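Local coordinates for protein alkaline serine protease (Pseudoalteromonas sp., PDB 1Y9Z) that probably hydrolyses peptide bonds as a cold-adapted subtilisin-like serine protease whose catalytic alpha/beta domain carries an inserted beta-barrel domain, at residues Ser294-Ala297 / Cys298-Gly302; Ser335-Arg338 / Ala339-Leu342. One frame throughout, in Å; residues are numbered along the deposited sequence.

Interaction 1: residues Ser294-Ala297 / Cys298-Gly302; sequences STKA and CKTAG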
# COMPACT_ATOMS: atom_id res chain seq x y z
N SER A 294 -21.04 -13.02 0.94
CA SER A 294 -21.57 -12.51 -0.32
C SER A 294 -21.00 -13.31 -1.49
O SER A 294 -21.70 -13.61 -2.46
CB SER A 294 -21.20 -11.03 -0.51
OG SER A 294 -21.94 -10.20 0.37
N THR A 295 -19.73 -13.67 -1.38
CA THR A 295 -19.06 -14.44 -2.43
C THR A 295 -19.72 -15.80 -2.65
O THR A 295 -20.00 -16.17 -3.78
CB THR A 295 -17.57 -14.66 -2.08
OG1 THR A 295 -16.95 -13.39 -1.83
CG2 THR A 295 -16.84 -15.35 -3.23
N LYS A 296 -19.96 -16.53 -1.56
CA LYS A 296 -20.57 -17.85 -1.66
C LYS A 296 -22.02 -17.79 -2.14
O LYS A 296 -22.49 -18.70 -2.82
CB LYS A 296 -20.50 -18.57 -0.31
CG LYS A 296 -21.00 -20.01 -0.36
CD LYS A 296 -20.79 -20.71 0.97
CE LYS A 296 -21.26 -22.15 0.91
NZ LYS A 296 -21.01 -22.86 2.20
N ALA A 297 -22.73 -16.72 -1.78
CA ALA A 297 -24.12 -16.57 -2.20
C ALA A 297 -24.15 -16.65 -3.72
O ALA A 297 -25.01 -17.31 -4.31
CB ALA A 297 -24.67 -15.23 -1.73
N CYS A 298 -23.20 -15.97 -4.35
CA CYS A 298 -23.09 -15.96 -5.80
C CYS A 298 -22.72 -17.34 -6.33
O CYS A 298 -23.35 -17.85 -7.26
CB CYS A 298 -22.02 -14.96 -6.22
SG CYS A 298 -22.56 -13.24 -6.51
N LYS A 299 -21.70 -17.95 -5.73
CA LYS A 299 -21.23 -19.27 -6.14
C LYS A 299 -22.33 -20.32 -6.05
O LYS A 299 -22.53 -21.10 -6.99
CB LYS A 299 -20.05 -19.70 -5.27
CG LYS A 299 -19.48 -21.07 -5.61
CD LYS A 299 -18.92 -21.10 -7.03
CE LYS A 299 -18.43 -22.49 -7.41
NZ LYS A 299 -19.55 -23.48 -7.45
N THR A 300 -23.04 -20.34 -4.93
CA THR A 300 -24.11 -21.30 -4.72
C THR A 300 -25.17 -21.17 -5.81
O THR A 300 -25.76 -22.16 -6.25
CB THR A 300 -24.78 -21.09 -3.35
OG1 THR A 300 -23.80 -21.23 -2.31
CG2 THR A 300 -25.88 -22.12 -3.12
N ALA A 301 -25.40 -19.94 -6.26
CA ALA A 301 -26.39 -19.68 -7.30
C ALA A 301 -25.91 -20.18 -8.66
O ALA A 301 -26.66 -20.16 -9.64
CB ALA A 301 -26.69 -18.19 -7.37
N GLY A 302 -24.65 -20.61 -8.72
CA GLY A 302 -24.10 -21.13 -9.97
C GLY A 302 -23.29 -20.15 -10.80
O GLY A 302 -23.04 -20.40 -11.98
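With chi1 of -58°, Thr300 sets OG1 beside its own backbone N and turns it back along the helix onto the carbonyl of Lys296, while CG of Lys296, anti to its backbone N, runs out past the same hydroxyl. The setting is the last turn of helix 291-300, the helix of a beta-alpha-beta unit with strands 275-280 and 305-309, and it closes in a Schellman motif. Lys296 O takes two donors from one residue: Thr300 N at 2.7 Å, almost straight at 173°, and Thr300 OG1 at 2.9 Å, which arrives from above the carbonyl plane. The second bond helps to hold the rotation of the threonine side chain, and CG of Lys296 flanks it at 3.6 Å from OG1 of Thr300. Beyond CG the lysine is fully extended and reaches a salt bridge with Asp328. One residue earlier in the series, Lys299 N donates to Thr295 O at 3.1 Å. On the face turned to the sheet, Cys298 forms a disulfide with Cys277, tying the helix covalently to strand 275-280, while its side chain packs on Val279 and on Ile306 of strand 305-309. Further along, Ala301 N reaches Ala297 O, at 3.3 Å and tilted from the carbonyl plane. Gly302 then takes positive phi, where a side chain would be jammed against the preceding carbonyl O, and its N donates to Lys299 O at 2.8 Å.

Interaction 2: residues Ser335-Arg338 / Ala339-Leu342; sequences SVDR and ATGL
Asp337 OD2 accepts from both the backbone N and the hydroxyl of Thr340, a classic N-cap in which an aspartate side chain takes up an amide of the first helical turn. Thr340 N donates to Asp337 OD2 at 2.8 Å, nearly along the C-O axis, and Thr340 OG1 donates to that oxygen from above the carboxylate plane, also at 2.8 Å. The aspartate bends into this place because CG stands between its backbone N and carbonyl carbon (chi1 66°). A water extends the cap, donating to Asp337 OD1 at 2.6 Å and, at longer range, to Thr340 OG1. The positive end of the helix dipole would be expected to stabilise the carboxylate's negative charge. With an alanine here in place of Asp337, Thr340 N would probably lose its capping acceptor, and the threonine hydroxyl would keep little but a long water contact. Behind the cap the helical bonds begin, with Gly341 N to Asp337 O at 3.0 Å and Leu342 N to Arg338 O at 2.9 Å. The threonine's methyl CG2 packs against Val336 CB at 3.9 Å, the two side chains crossing at about a right angle. Leu342 lays CD2 over one face of the Arg338 guanidinium, which the extended arginine chain carries to a salt bridge with Glu280. The turn thus passes from strand 333-336 straight into helix 338-345, while Val336 packs on Ile307 and Tyr309 of strand 305-309, its parallel neighbour in the sheet.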
# COMPACT_ATOMS: atom_id res chain seq x y z
N SER A 335 -12.80 -7.99 -6.05
CA SER A 335 -13.35 -6.96 -5.18
C SER A 335 -13.15 -5.57 -5.80
O SER A 335 -12.07 -5.26 -6.29
CB SER A 335 -12.66 -7.01 -3.81
OG SER A 335 -13.01 -5.90 -3.01
N VAL A 336 -14.21 -4.76 -5.78
CA VAL A 336 -14.15 -3.40 -6.31
C VAL A 336 -14.80 -2.45 -5.30
O VAL A 336 -15.57 -2.89 -4.44
CB VAL A 336 -14.89 -3.27 -7.67
CG1 VAL A 336 -14.24 -4.18 -8.71
CG2 VAL A 336 -16.36 -3.63 -7.50
N ASP A 337 -14.51 -1.16 -5.41
CA ASP A 337 -15.10 -0.20 -4.47
C ASP A 337 -16.57 0.03 -4.77
O ASP A 337 -17.09 -0.43 -5.80
CB ASP A 337 -14.30 1.12 -4.46
CG ASP A 337 -14.37 1.88 -5.76
OD1 ASP A 337 -13.52 2.77 -5.96
OD2 ASP A 337 -15.27 1.62 -6.58
N ARG A 338 -17.27 0.74 -3.89
CA ARG A 338 -18.69 0.97 -4.07
C ARG A 338 -19.07 1.74 -5.33
O ARG A 338 -20.02 1.37 -6.02
CB ARG A 338 -19.28 1.69 -2.85
CG ARG A 338 -20.80 1.76 -2.88
CD ARG A 338 -21.36 2.25 -1.56
NE ARG A 338 -22.82 2.21 -1.54
CZ ARG A 338 -23.54 1.09 -1.57
NH1 ARG A 338 -22.94 -0.09 -1.60
NH2 ARG A 338 -24.87 1.15 -1.55
N ALA A 339 -18.33 2.80 -5.64
CA ALA A 339 -18.61 3.60 -6.83
C ALA A 339 -18.59 2.72 -8.07
O ALA A 339 -19.47 2.81 -8.93
CB ALA A 339 -17.60 4.72 -6.96
N THR A 340 -17.58 1.86 -8.16
CA THR A 340 -17.44 0.97 -9.30
C THR A 340 -18.58 -0.05 -9.33
O THR A 340 -19.11 -0.35 -10.40
CB THR A 340 -16.09 0.23 -9.25
OG1 THR A 340 -15.03 1.20 -9.32
CG2 THR A 340 -15.95 -0.73 -10.42
N GLY A 341 -18.95 -0.56 -8.17
CA GLY A 341 -20.03 -1.53 -8.10
C GLY A 341 -21.35 -0.94 -8.55
O GLY A 341 -22.16 -1.61 -9.20
N LEU A 342 -21.59 0.33 -8.20
CA LEU A 342 -22.82 0.99 -8.59
C LEU A 342 -22.83 1.29 -10.08
O LEU A 342 -23.87 1.26 -10.73
CB LEU A 342 -23.01 2.29 -7.80
CG LEU A 342 -23.17 2.14 -6.28
CD1 LEU A 342 -23.39 3.51 -5.66
CD2 LEU A 342 -24.35 1.22 -5.97
O HOH W 1 -12.81 3.46 -8.39

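The two contacts illustrate opposite ends of helices: interaction 1 closes helix 291-300 by backbone geometry and a glycine, whereas interaction 2 opens helix 338-345 with a charged side chain. Both helices belong to the region built around one mixed sheet. Strand 305-309 links them, receiving Cys298 and Thr295 from 294-302 and Val336 and Arg338 from 335-342. Glu280 is a second common neighbour, its carbonyl bonded to Ser294 and its carboxylate to Arg338. Nearest atoms lie about 8 Å apart. Both join a buried face (Ser294, Thr295 and Cys298; Val336, Thr340 and Gly341) to a more open one (Thr300; Ala339 and Leu342), and interaction 1 is centred farther from the chain's centre, about 29 Å against 19 Å.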